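Local coordinates for hypothetical membrane spanning protein (Vibrio fischeri, PDB 4RCK), which is of unknown precise function but is a bacterial membrane protein whose BatA-type von Willebrand factor A domain, the piece described here, binds magnesium, at residues A[20-25]-A[115-120]; A[25-30]-A[68-73]; A[56-61]-A[83-88]; A[72-77]-A[98-103]. All coordinates share one frame; numbering follows the deposited sequence.

Interaction 1: residues A[20-25]-A[115-120]; sequences DMMLVV and KTFIES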
loop_
_atom_site.group_PDB
_atom_site.type_symbol
_atom_site.label_atom_id
_atom_site.label_comp_id
_atom_site.label_asym_id
_atom_site.label_seq_id
_atom_site.Cartn_x
_atom_site.Cartn_y
_atom_site.Cartn_z
ATOM N N ASP A 20 3.453 -6.605 -3.794
ATOM C CA ASP A 20 3.283 -5.731 -4.953
ATOM C C ASP A 20 3.447 -6.538 -6.232
ATOM O O ASP A 20 4.523 -7.067 -6.500
ATOM C CB ASP A 20 4.289 -4.577 -4.931
ATOM C CG ASP A 20 3.878 -3.462 -3.996
ATOM O OD1 ASP A 20 2.697 -3.430 -3.592
ATOM O OD2 ASP A 20 4.734 -2.611 -3.674
HETATM N N MSE A 21 2.386 -6.635 -7.023
HETATM C CA MSE A 21 2.435 -7.457 -8.225
HETATM C C MSE A 21 2.010 -6.680 -9.464
HETATM O O MSE A 21 0.914 -6.124 -9.520
HETATM C CB MSE A 21 1.559 -8.699 -8.051
HETATM C CG MSE A 21 1.071 -8.914 -6.628
HETATM SE SE MSE A 21 0.968 -10.797 -6.156
HETATM C CE MSE A 21 0.150 -11.450 -7.798
HETATM N N MSE A 22 2.894 -6.645 -10.458
HETATM C CA MSE A 22 2.627 -5.928 -11.697
HETATM C C MSE A 22 2.251 -6.889 -12.816
HETATM O O MSE A 22 3.031 -7.771 -13.177
HETATM C CB MSE A 22 3.843 -5.101 -12.112
HETATM C CG MSE A 22 3.505 -3.888 -12.959
HETATM SE SE MSE A 22 2.647 -2.508 -11.895
HETATM C CE MSE A 22 3.836 -2.581 -10.354
ATOM N N LEU A 23 1.053 -6.712 -13.362
ATOM C CA LEU A 23 0.598 -7.528 -14.479
ATOM C C LEU A 23 0.979 -6.876 -15.804
ATOM O O LEU A 23 0.673 -5.708 -16.042
ATOM C CB LEU A 23 -0.913 -7.747 -14.406
ATOM C CG LEU A 23 -1.447 -8.409 -13.134
ATOM C CD1 LEU A 23 -2.959 -8.560 -13.197
ATOM C CD2 LEU A 23 -0.779 -9.758 -12.902
ATOM N N VAL A 24 1.655 -7.636 -16.658
ATOM C CA VAL A 24 2.073 -7.140 -17.965
ATOM C C VAL A 24 1.435 -7.979 -19.069
ATOM O O VAL A 24 1.716 -9.171 -19.189
ATOM C CB VAL A 24 3.603 -7.163 -18.113
ATOM C CG1 VAL A 24 4.017 -6.523 -19.425
ATOM C CG2 VAL A 24 4.255 -6.446 -16.944
ATOM N N VAL A 25 0.585 -7.351 -19.876
ATOM C CA VAL A 25 -0.241 -8.086 -20.828
ATOM C C VAL A 25 -0.040 -7.670 -22.289
ATOM O O VAL A 25 -0.032 -6.486 -22.626
ATOM C CB VAL A 25 -1.737 -7.945 -20.465
ATOM C CG1 VAL A 25 -2.624 -8.382 -21.621
ATOM C CG2 VAL A 25 -2.051 -8.755 -19.215
ATOM N N LYS A 115 9.843 -0.072 -13.420
ATOM C CA LYS A 115 9.771 1.334 -13.037
ATOM C C LYS A 115 8.686 1.590 -12.007
ATOM O O LYS A 115 8.855 2.401 -11.102
ATOM C CB LYS A 115 9.514 2.211 -14.262
ATOM C CG LYS A 115 9.318 3.686 -13.936
ATOM C CD LYS A 115 10.610 4.307 -13.437
ATOM C CE LYS A 115 10.433 5.779 -13.107
ATOM N NZ LYS A 115 9.745 5.983 -11.802
ATOM N N THR A 116 7.575 0.876 -12.148
ATOM C CA THR A 116 6.405 1.100 -11.314
ATOM C C THR A 116 6.646 0.647 -9.875
ATOM O O THR A 116 5.906 1.005 -8.958
ATOM C CB THR A 116 5.176 0.387 -11.873
ATOM O OG1 THR A 116 5.114 0.582 -13.289
ATOM C CG2 THR A 116 3.911 0.954 -11.255
ATOM N N PHE A 117 7.696 -0.136 -9.674
ATOM C CA PHE A 117 8.058 -0.561 -8.333
ATOM C C PHE A 117 8.887 0.517 -7.645
ATOM O O PHE A 117 8.981 0.550 -6.418
ATOM C CB PHE A 117 8.828 -1.883 -8.372
ATOM C CG PHE A 117 7.970 -3.077 -8.691
ATOM C CD1 PHE A 117 6.779 -3.300 -8.016
ATOM C CD2 PHE A 117 8.360 -3.979 -9.666
ATOM C CE1 PHE A 117 5.999 -4.404 -8.308
ATOM C CE2 PHE A 117 7.582 -5.079 -9.961
ATOM C CZ PHE A 117 6.401 -5.292 -9.284
ATOM N N ILE A 118 9.476 1.405 -8.439
ATOM C CA ILE A 118 10.400 2.406 -7.916
ATOM C C ILE A 118 9.651 3.682 -7.494
ATOM O O ILE A 118 10.189 4.515 -6.766
ATOM C CB ILE A 118 11.513 2.707 -8.957
ATOM C CG1 ILE A 118 12.365 1.456 -9.164
ATOM C CG2 ILE A 118 12.441 3.833 -8.517
ATOM C CD1 ILE A 118 12.410 0.963 -10.589
ATOM N N GLU A 119 8.395 3.826 -7.905
ATOM C CA GLU A 119 7.579 4.904 -7.343
ATOM C C GLU A 119 7.010 4.485 -5.994
ATOM O O GLU A 119 6.656 5.332 -5.175
ATOM C CB GLU A 119 6.443 5.312 -8.278
ATOM C CG GLU A 119 6.899 5.937 -9.577
ATOM C CD GLU A 119 7.006 4.904 -10.656
ATOM O OE1 GLU A 119 6.668 3.754 -10.345
ATOM O OE2 GLU A 119 7.415 5.227 -11.790
ATOM N N SER A 120 6.922 3.178 -5.766
ATOM C CA SER A 120 6.520 2.663 -4.462
ATOM C C SER A 120 7.725 2.661 -3.528
ATOM O O SER A 120 7.618 2.295 -2.356
ATOM C CB SER A 120 5.932 1.254 -4.579
ATOM O OG SER A 120 6.953 0.280 -4.721
#
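The selenomethionine M22 reaches from strand 19-26 onto the ring of F117, on the segment 115-120. Its CG leaves anti to the backbone N (chi1 -154°), and bends at the next two torsions (72° and 45°) turn the terminal methyl back toward the helix. CE then lies over one face of the F117 ring, 4.0 Å from the centroid, a CH-pi contact. The same methyl touches T116, with M22 CE 3.6 Å from T116 CB, while the selenium packs on T116 CG2, so M22 touches two consecutive residues. The F117 ring, approaching M22 from the opposite direction, also extends along the strand: its CE1 is 3.8 Å from D20 CB. No hydrogen bond joins the two segments. The polar ends bind other groups: D20 forms a salt bridge with R65, T116 OG1 bonds to L112 O, and S120 OG turns back to F117 O (2.7 Å), above the carbonyl plane. Helix 106-118 thus covers one face of the sheet, where M22 also meets V69 and L81, whereas M21 faces helix 46-60. Strand 19-26 pairs in parallel both with 65-71 and with a strand of the second subunit.

Interaction 2: residues A[25-30]-A[68-73]; sequences VDLSGS and LVLFGD. With MG (magnesium ion), chain C.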
loop_
_atom_site.group_PDB
_atom_site.type_symbol
_atom_site.label_atom_id
_atom_site.label_comp_id
_atom_site.label_asym_id
_atom_site.label_seq_id
_atom_site.Cartn_x
_atom_site.Cartn_y
_atom_site.Cartn_z
ATOM N N VAL A 25 0.585 -7.351 -19.876
ATOM C CA VAL A 25 -0.241 -8.086 -20.828
ATOM C C VAL A 25 -0.040 -7.670 -22.289
ATOM O O VAL A 25 -0.032 -6.486 -22.626
ATOM C CB VAL A 25 -1.737 -7.945 -20.465
ATOM C CG1 VAL A 25 -2.624 -8.382 -21.621
ATOM C CG2 VAL A 25 -2.051 -8.755 -19.215
ATOM N N ASP A 26 0.125 -8.678 -23.141
ATOM C CA ASP A 26 0.280 -8.519 -24.583
ATOM C C ASP A 26 -1.032 -8.120 -25.254
ATOM O O ASP A 26 -2.031 -8.830 -25.139
ATOM C CB ASP A 26 0.796 -9.833 -25.182
ATOM C CG ASP A 26 1.345 -9.675 -26.587
ATOM O OD1 ASP A 26 0.832 -8.839 -27.359
ATOM O OD2 ASP A 26 2.299 -10.407 -26.921
ATOM N N LEU A 27 -1.024 -6.997 -25.967
ATOM C CA LEU A 27 -2.219 -6.540 -26.673
ATOM C C LEU A 27 -2.025 -6.508 -28.192
ATOM O O LEU A 27 -2.849 -5.945 -28.919
ATOM C CB LEU A 27 -2.638 -5.152 -26.182
ATOM C CG LEU A 27 -3.448 -5.071 -24.887
ATOM C CD1 LEU A 27 -4.053 -3.683 -24.730
ATOM C CD2 LEU A 27 -4.535 -6.139 -24.844
ATOM N N SER A 28 -0.942 -7.121 -28.666
ATOM C CA SER A 28 -0.624 -7.131 -30.094
ATOM C C SER A 28 -1.741 -7.770 -30.898
ATOM O O SER A 28 -2.500 -8.587 -30.380
ATOM C CB SER A 28 0.690 -7.868 -30.360
ATOM O OG SER A 28 0.531 -9.269 -30.236
ATOM N N GLY A 29 -1.824 -7.399 -32.172
ATOM C CA GLY A 29 -2.907 -7.831 -33.036
ATOM C C GLY A 29 -3.077 -9.337 -33.144
ATOM O O GLY A 29 -4.160 -9.816 -33.483
ATOM N N SER A 30 -2.012 -10.081 -32.852
ATOM C CA SER A 30 -2.049 -11.543 -32.896
ATOM C C SER A 30 -2.905 -12.129 -31.772
ATOM O O SER A 30 -3.259 -13.312 -31.798
ATOM C CB SER A 30 -0.626 -12.116 -32.835
ATOM O OG SER A 30 0.175 -11.456 -31.867
ATOM N N LEU A 68 -1.314 -2.608 -13.770
ATOM C CA LEU A 68 -1.495 -3.156 -15.113
ATOM C C LEU A 68 -0.653 -2.454 -16.180
ATOM O O LEU A 68 -0.774 -1.247 -16.391
ATOM C CB LEU A 68 -2.976 -3.096 -15.500
ATOM C CG LEU A 68 -3.375 -3.605 -16.887
ATOM C CD1 LEU A 68 -2.836 -5.006 -17.132
ATOM C CD2 LEU A 68 -4.890 -3.580 -17.033
ATOM N N VAL A 69 0.194 -3.229 -16.851
ATOM C CA VAL A 69 0.964 -2.737 -17.989
ATOM C C VAL A 69 0.530 -3.465 -19.257
ATOM O O VAL A 69 0.471 -4.691 -19.287
ATOM C CB VAL A 69 2.483 -2.926 -17.787
ATOM C CG1 VAL A 69 3.251 -2.355 -18.969
ATOM C CG2 VAL A 69 2.935 -2.277 -16.491
ATOM N N LEU A 70 0.215 -2.704 -20.299
ATOM C CA LEU A 70 -0.173 -3.278 -21.582
ATOM C C LEU A 70 0.912 -2.982 -22.606
ATOM O O LEU A 70 1.473 -1.884 -22.607
ATOM C CB LEU A 70 -1.512 -2.705 -22.047
ATOM C CG LEU A 70 -2.658 -2.734 -21.033
ATOM C CD1 LEU A 70 -3.816 -1.859 -21.495
ATOM C CD2 LEU A 70 -3.127 -4.162 -20.800
ATOM N N PHE A 71 1.231 -3.940 -23.473
ATOM C CA PHE A 71 2.234 -3.642 -24.489
ATOM C C PHE A 71 1.888 -4.116 -25.898
ATOM O O PHE A 71 0.975 -4.916 -26.119
ATOM C CB PHE A 71 3.610 -4.200 -24.080
ATOM C CG PHE A 71 3.672 -5.700 -23.969
ATOM C CD1 PHE A 71 3.198 -6.346 -22.842
ATOM C CD2 PHE A 71 4.254 -6.459 -24.971
ATOM C CE1 PHE A 71 3.273 -7.722 -22.728
ATOM C CE2 PHE A 71 4.332 -7.833 -24.865
ATOM C CZ PHE A 71 3.841 -8.468 -23.742
ATOM N N GLY A 72 2.634 -3.554 -26.842
ATOM C CA GLY A 72 2.495 -3.806 -28.261
ATOM C C GLY A 72 3.686 -3.118 -28.904
ATOM O O GLY A 72 4.821 -3.331 -28.472
ATOM N N ASP A 73 3.441 -2.301 -29.927
ATOM C CA ASP A 73 4.505 -1.508 -30.541
ATOM C C ASP A 73 5.224 -0.703 -29.469
ATOM O O ASP A 73 6.451 -0.637 -29.440
ATOM C CB ASP A 73 3.946 -0.573 -31.618
ATOM C CG ASP A 73 3.554 -1.306 -32.886
ATOM O OD1 ASP A 73 3.659 -2.546 -32.914
ATOM O OD2 ASP A 73 3.116 -0.643 -33.850
HETATM MG MG MG C . 2.191 -10.692 -31.556
#
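V25 and D26 pair in parallel with L70 and F71 at the end of two central strands of the von Willebrand factor A sheet, where the chain enters the D-x-S-x-S sequence of a metal-ion-dependent adhesion site (MIDAS). Three fairly straight backbone bonds hold the ladder: V25 N to V69 O (2.7 Å), F71 N to V25 O (3.0 Å) and L27 N to F71 O (2.9 Å). The packing is dense on both faces. On one, L27 CD1 rests 3.7 Å from L70 CD1, with V25 CB against L70 CD2. On the other, F71 turns its ring in across the neighbouring strand, CG lying between the backbone N and carbonyl carbon (chi1 64°), and D26 CA sits over one ring face, 3.8 Å from the centroid. Beyond S28 the two chain segments part: G29 and S30 touch nothing of 68-73, and D73 lies out on the surface. This looser end holds the magnesium ion. D26 OD1 takes both S28 N, closing an Asx turn, and S28 OG, so a second-shell carboxylate positions a metal ligand. D26 OD2 bonds to S131 of the second subunit, and S30 OG to D132 of that subunit. The two serines grip the ion through their hydroxyls, S28 OG at 2.5 Å and S30 OG at 2.2 Å.

Interaction 3: residues A[56-61]-A[83-88]; sequences DFIDQR and FDRNTV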
loop_
_atom_site.group_PDB
_atom_site.type_symbol
_atom_site.label_atom_id
_atom_site.label_comp_id
_atom_site.label_asym_id
_atom_site.label_seq_id
_atom_site.Cartn_x
_atom_site.Cartn_y
_atom_site.Cartn_z
ATOM N N ASP A 56 -10.378 -13.267 -12.820
ATOM C CA ASP A 56 -10.615 -14.234 -11.751
ATOM C C ASP A 56 -9.420 -14.312 -10.800
ATOM O O ASP A 56 -9.585 -14.404 -9.583
ATOM C CB ASP A 56 -10.902 -15.619 -12.338
ATOM C CG ASP A 56 -12.292 -15.729 -12.938
ATOM O OD1 ASP A 56 -12.998 -14.702 -13.022
ATOM O OD2 ASP A 56 -12.678 -16.849 -13.333
ATOM N N PHE A 57 -8.219 -14.282 -11.374
ATOM C CA PHE A 57 -6.974 -14.282 -10.607
ATOM C C PHE A 57 -6.921 -13.119 -9.632
ATOM O O PHE A 57 -6.501 -13.273 -8.482
ATOM C CB PHE A 57 -5.772 -14.217 -11.551
ATOM C CG PHE A 57 -4.465 -13.948 -10.857
ATOM C CD1 PHE A 57 -3.753 -14.985 -10.281
ATOM C CD2 PHE A 57 -3.945 -12.662 -10.788
ATOM C CE1 PHE A 57 -2.553 -14.747 -9.643
ATOM C CE2 PHE A 57 -2.744 -12.419 -10.149
ATOM C CZ PHE A 57 -2.050 -13.465 -9.577
ATOM N N ILE A 58 -7.338 -11.958 -10.127
ATOM C CA ILE A 58 -7.347 -10.713 -9.371
ATOM C C ILE A 58 -8.249 -10.812 -8.142
ATOM O O ILE A 58 -7.872 -10.386 -7.047
ATOM C CB ILE A 58 -7.803 -9.539 -10.265
ATOM C CG1 ILE A 58 -6.790 -9.291 -11.386
ATOM C CG2 ILE A 58 -7.975 -8.292 -9.463
ATOM C CD1 ILE A 58 -7.116 -8.090 -12.252
ATOM N N ASP A 59 -9.429 -11.398 -8.325
ATOM C CA ASP A 59 -10.362 -11.614 -7.221
ATOM C C ASP A 59 -9.750 -12.467 -6.111
ATOM O O ASP A 59 -10.101 -12.322 -4.939
ATOM C CB ASP A 59 -11.647 -12.288 -7.716
ATOM C CG ASP A 59 -12.324 -11.522 -8.831
ATOM O OD1 ASP A 59 -11.900 -10.381 -9.111
ATOM O OD2 ASP A 59 -13.285 -12.059 -9.423
ATOM N N GLN A 60 -8.843 -13.363 -6.491
ATOM C CA GLN A 60 -8.297 -14.349 -5.567
ATOM C C GLN A 60 -7.265 -13.707 -4.633
ATOM O O GLN A 60 -7.175 -14.066 -3.456
ATOM C CB GLN A 60 -7.700 -15.526 -6.357
ATOM C CG GLN A 60 -7.464 -16.801 -5.551
ATOM C CD GLN A 60 -8.713 -17.291 -4.822
ATOM O OE1 GLN A 60 -9.844 -16.999 -5.221
ATOM N NE2 GLN A 60 -8.506 -18.045 -3.747
ATOM N N ARG A 61 -6.517 -12.735 -5.148
ATOM C CA ARG A 61 -5.552 -11.986 -4.341
ATOM C C ARG A 61 -6.202 -11.223 -3.188
ATOM O O ARG A 61 -7.273 -10.643 -3.347
ATOM C CB ARG A 61 -4.783 -11.006 -5.224
ATOM C CG ARG A 61 -3.863 -11.658 -6.240
ATOM C CD ARG A 61 -2.553 -12.088 -5.606
ATOM N NE ARG A 61 -2.609 -13.421 -5.016
ATOM C CZ ARG A 61 -1.583 -13.994 -4.399
ATOM N NH1 ARG A 61 -1.700 -15.211 -3.886
ATOM N NH2 ARG A 61 -0.433 -13.342 -4.294
ATOM N N PHE A 83 -5.073 -0.962 -4.096
ATOM C CA PHE A 83 -5.720 -1.955 -3.255
ATOM C C PHE A 83 -7.119 -2.240 -3.765
ATOM O O PHE A 83 -7.778 -3.189 -3.335
ATOM C CB PHE A 83 -5.772 -1.482 -1.807
ATOM C CG PHE A 83 -4.629 -1.968 -0.981
ATOM C CD1 PHE A 83 -4.785 -3.059 -0.151
ATOM C CD2 PHE A 83 -3.397 -1.348 -1.044
ATOM C CE1 PHE A 83 -3.737 -3.520 0.614
ATOM C CE2 PHE A 83 -2.349 -1.800 -0.281
ATOM C CZ PHE A 83 -2.516 -2.892 0.546
ATOM N N ASP A 84 -7.575 -1.403 -4.687
ATOM C CA ASP A 84 -8.843 -1.647 -5.339
ATOM C C ASP A 84 -8.618 -2.497 -6.576
ATOM O O ASP A 84 -8.210 -1.999 -7.623
ATOM C CB ASP A 84 -9.540 -0.346 -5.710
ATOM C CG ASP A 84 -10.946 -0.581 -6.198
ATOM O OD1 ASP A 84 -11.444 -1.710 -5.997
ATOM O OD2 ASP A 84 -11.555 0.345 -6.768
ATOM N N ARG A 85 -8.874 -3.790 -6.439
ATOM C CA ARG A 85 -8.701 -4.720 -7.543
ATOM C C ARG A 85 -9.731 -4.501 -8.645
ATOM O O ARG A 85 -9.439 -4.682 -9.830
ATOM C CB ARG A 85 -8.782 -6.147 -7.029
ATOM C CG ARG A 85 -7.529 -6.607 -6.316
ATOM C CD ARG A 85 -7.808 -6.736 -4.850
ATOM N NE ARG A 85 -9.074 -7.427 -4.656
ATOM C CZ ARG A 85 -9.294 -8.331 -3.712
ATOM N NH1 ARG A 85 -8.328 -8.652 -2.861
ATOM N NH2 ARG A 85 -10.481 -8.912 -3.621
ATOM N N ASN A 86 -10.939 -4.123 -8.233
ATOM C CA ASN A 86 -12.037 -3.827 -9.148
ATOM C C ASN A 86 -11.647 -2.917 -10.309
ATOM O O ASN A 86 -12.046 -3.154 -11.448
ATOM C CB ASN A 86 -13.192 -3.190 -8.375
ATOM C CG ASN A 86 -13.631 -4.028 -7.191
ATOM O OD1 ASN A 86 -13.577 -5.258 -7.232
ATOM N ND2 ASN A 86 -14.067 -3.367 -6.126
ATOM N N THR A 87 -10.864 -1.880 -10.022
ATOM C CA THR A 87 -10.465 -0.930 -11.057
ATOM C C THR A 87 -9.479 -1.565 -12.039
ATOM O O THR A 87 -9.477 -1.230 -13.221
ATOM C CB THR A 87 -9.848 0.363 -10.454
ATOM O OG1 THR A 87 -9.792 1.386 -11.456
ATOM C CG2 THR A 87 -8.450 0.117 -9.905
ATOM N N VAL A 88 -8.663 -2.499 -11.559
ATOM C CA VAL A 88 -7.704 -3.172 -12.427
ATOM C C VAL A 88 -8.433 -4.187 -13.295
ATOM O O VAL A 88 -8.053 -4.437 -14.440
ATOM C CB VAL A 88 -6.593 -3.886 -11.630
ATOM C CG1 VAL A 88 -5.436 -4.253 -12.550
ATOM C CG2 VAL A 88 -6.106 -3.008 -10.495
#
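With chi1 at -65°, I58 has CG1 anti to its carbonyl carbon, which places the CG2 branch anti to the backbone N and onto the root of R85, whose chain leaves with CG anti to the carbonyl carbon and then bends at chi2 and chi3 (109° and 45°) to fold back along the end of helix 46-60. This is a helix-helix contact on one face of the von Willebrand factor A sheet, between the last turn of helix 46-60 and the first turn of helix 85-93. The two side chains slide past each other in opposite directions: I58 CG2 packs on R85 CB and CG (3.6 Å to CG); the aliphatic part of the arginine provides the apolar surface. The guanidinium continues over the end of the helix among backbone carbonyls, with I58 O above one of its faces, offset toward the rim, and D59 O 3.7 Å from R85 NH2. These oxygens would favour its positive charge, although no hydrogen bond across the contact is established. R61, leaving the helix, sends its own guanidinium the other way, to E219 O of the second subunit. D84 is the N-cap of helix 85-93, its OD1 accepting a weak bond from N86 N at 3.3 Å. Beneath both helices lies strand 65-71: L66 touches both I58 and R85, and L68 touches V88. Nearer the sheet the longer branch of I58, extended at chi2, runs across V88 at a slant, I58 CD1 resting 4.2 Å from V88 CG1.

Interaction 4: residues A[72-77]-A[98-103]; sequences GDHAYL and NLVGQR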
loop_
_atom_site.group_PDB
_atom_site.type_symbol
_atom_site.label_atom_id
_atom_site.label_comp_id
_atom_site.label_asym_id
_atom_site.label_seq_id
_atom_site.Cartn_x
_atom_site.Cartn_y
_atom_site.Cartn_z
ATOM N N GLY A 72 2.634 -3.554 -26.842
ATOM C CA GLY A 72 2.495 -3.806 -28.261
ATOM C C GLY A 72 3.686 -3.118 -28.904
ATOM O O GLY A 72 4.821 -3.331 -28.472
ATOM N N ASP A 73 3.441 -2.301 -29.927
ATOM C CA ASP A 73 4.505 -1.508 -30.541
ATOM C C ASP A 73 5.224 -0.703 -29.469
ATOM O O ASP A 73 6.451 -0.637 -29.440
ATOM C CB ASP A 73 3.946 -0.573 -31.618
ATOM C CG ASP A 73 3.554 -1.306 -32.886
ATOM O OD1 ASP A 73 3.659 -2.546 -32.914
ATOM O OD2 ASP A 73 3.116 -0.643 -33.850
ATOM N N HIS A 74 4.439 -0.094 -28.588
ATOM C CA HIS A 74 4.966 0.589 -27.418
ATOM C C HIS A 74 4.317 0.011 -26.167
ATOM O O HIS A 74 3.263 -0.620 -26.243
ATOM C CB HIS A 74 4.719 2.096 -27.506
ATOM C CG HIS A 74 3.269 2.469 -27.520
ATOM N ND1 HIS A 74 2.459 2.267 -28.617
ATOM C CD2 HIS A 74 2.483 3.033 -26.572
ATOM C CE1 HIS A 74 1.237 2.688 -28.344
ATOM N NE2 HIS A 74 1.226 3.159 -27.110
ATOM N N ALA A 75 4.951 0.221 -25.019
ATOM C CA ALA A 75 4.399 -0.245 -23.756
ATOM C C ALA A 75 3.901 0.938 -22.937
ATOM O O ALA A 75 4.563 1.974 -22.871
ATOM C CB ALA A 75 5.437 -1.034 -22.978
ATOM N N TYR A 76 2.732 0.790 -22.321
ATOM C CA TYR A 76 2.223 1.841 -21.448
ATOM C C TYR A 76 1.567 1.289 -20.187
ATOM O O TYR A 76 1.142 0.136 -20.132
ATOM C CB TYR A 76 1.248 2.752 -22.202
ATOM C CG TYR A 76 -0.010 2.081 -22.700
ATOM C CD1 TYR A 76 -1.157 2.041 -21.917
ATOM C CD2 TYR A 76 -0.059 1.507 -23.963
ATOM C CE1 TYR A 76 -2.312 1.437 -22.373
ATOM C CE2 TYR A 76 -1.210 0.901 -24.428
ATOM C CZ TYR A 76 -2.333 0.868 -23.630
ATOM O OH TYR A 76 -3.481 0.263 -24.091
ATOM N N LEU A 77 1.502 2.147 -19.176
ATOM C CA LEU A 77 1.027 1.786 -17.851
ATOM C C LEU A 77 -0.452 2.140 -17.700
ATOM O O LEU A 77 -0.818 3.316 -17.703
ATOM C CB LEU A 77 1.884 2.502 -16.801
ATOM C CG LEU A 77 1.723 2.253 -15.301
ATOM C CD1 LEU A 77 0.598 3.101 -14.727
ATOM C CD2 LEU A 77 1.529 0.774 -15.004
ATOM N N ASN A 98 -5.720 -4.199 -31.350
ATOM C CA ASN A 98 -5.271 -3.450 -32.529
ATOM C C ASN A 98 -4.967 -1.967 -32.316
ATOM O O ASN A 98 -4.624 -1.263 -33.265
ATOM C CB ASN A 98 -6.294 -3.579 -33.660
ATOM C CG ASN A 98 -6.029 -4.771 -34.545
ATOM O OD1 ASN A 98 -6.531 -5.869 -34.301
ATOM N ND2 ASN A 98 -5.232 -4.566 -35.584
ATOM N N LEU A 99 -5.076 -1.489 -31.082
ATOM C CA LEU A 99 -4.672 -0.118 -30.787
ATOM C C LEU A 99 -3.149 -0.005 -30.795
ATOM O O LEU A 99 -2.592 1.002 -31.231
ATOM C CB LEU A 99 -5.238 0.347 -29.440
ATOM C CG LEU A 99 -5.740 -0.713 -28.453
ATOM C CD1 LEU A 99 -4.605 -1.562 -27.898
ATOM C CD2 LEU A 99 -6.523 -0.063 -27.321
ATOM N N VAL A 100 -2.484 -1.059 -30.329
ATOM C CA VAL A 100 -1.034 -1.052 -30.164
ATOM C C VAL A 100 -0.287 -1.701 -31.327
ATOM O O VAL A 100 0.937 -1.819 -31.292
ATOM C CB VAL A 100 -0.618 -1.771 -28.868
ATOM C CG1 VAL A 100 -1.065 -0.976 -27.652
ATOM C CG2 VAL A 100 -1.196 -3.175 -28.837
ATOM N N GLY A 101 -1.019 -2.132 -32.348
ATOM C CA GLY A 101 -0.395 -2.687 -33.535
ATOM C C GLY A 101 -0.023 -4.153 -33.425
ATOM O O GLY A 101 -0.441 -4.851 -32.500
ATOM N N GLN A 102 0.778 -4.612 -34.381
ATOM C CA GLN A 102 1.111 -6.027 -34.509
ATOM C C GLN A 102 2.303 -6.439 -33.658
ATOM O O GLN A 102 2.366 -7.560 -33.152
ATOM C CB GLN A 102 1.393 -6.362 -35.976
ATOM C CG GLN A 102 0.202 -6.157 -36.885
ATOM C CD GLN A 102 -0.994 -6.972 -36.445
ATOM O OE1 GLN A 102 -0.874 -8.160 -36.149
ATOM N NE2 GLN A 102 -2.157 -6.333 -36.387
ATOM N N ARG A 103 3.249 -5.522 -33.509
ATOM C CA ARG A 103 4.536 -5.831 -32.902
ATOM C C ARG A 103 4.462 -5.848 -31.372
ATOM O O ARG A 103 3.554 -5.259 -30.799
ATOM C CB ARG A 103 5.579 -4.822 -33.389
ATOM C CG ARG A 103 5.645 -4.699 -34.910
ATOM C CD ARG A 103 6.809 -3.824 -35.364
ATOM N NE ARG A 103 8.031 -4.598 -35.576
ATOM C CZ ARG A 103 8.470 -4.992 -36.768
ATOM N NH1 ARG A 103 7.791 -4.681 -37.863
ATOM N NH2 ARG A 103 9.591 -5.694 -36.866
#
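A loop-against-turn contact joins 72-77, the turn after strand 65-71 and the first residues of the antiparallel strand 75-82, to 98-103, the loop between helices 85-93 and 106-118. It lies at the end of the sheet and is buried on the V100 side but on the surface at D73 and R103. The main polar link is D73 N to V100 O, 2.9 Å and nearly straight at 166°. A weak second bond runs from R103 N to D73 OD1 (3.1 Å); the aspartate CG, anti to its carbonyl carbon (chi1 -74°), brings the carboxylate beside the loop backbone. The R103 side chain passes beside that carboxylate and carries its guanidinium outward, D73 OD1 remaining 5.5 Å from R103 NE, so the two charges do not pair directly. V100 supplies the apolar half. Its CB and CG2 sit over the bare backbone of G72, each 3.8 Å from G72 CA, while V100 CG1 points to the edge of the Y76 ring, in its plane, 3.7 Å from CE2. Valine and tyrosine side chains cross at about a right angle, and L27 packs against both. G101 follows with a positive phi (83°) and an extended psi, a combination that calls for glycine, and its backbone is hydrogen-bonded to that of G29. The loop is thereby fastened beside the serines that bind magnesium, the side chain of Q102 coming within about 6 Å of the ion, as expected of the loops that surround the MIDAS metal in von Willebrand factor A domains.

In the fold
All four contacts fall within the von Willebrand factor A domain and gather round the sheet of strands 19-26, 65-71 and 75-82. Interaction 1 spans the longest piece of chain, the other contacts coming between its strand and its helix; it shares V25 with interaction 2, their centres about 16 Å apart. Interactions 2 and 4 share G72 and D73, lie about 5 Å apart between centres, and together form the metal-bearing end. Interaction 3 is about 20 Å from interaction 2 and 23 Å from interaction 4, on the sheet face away from helix 106-118. Strand 19-26 pairs with the second subunit, whose magnesium-binding D132 meets S30; the sheet and, probably, the metal site span two chains.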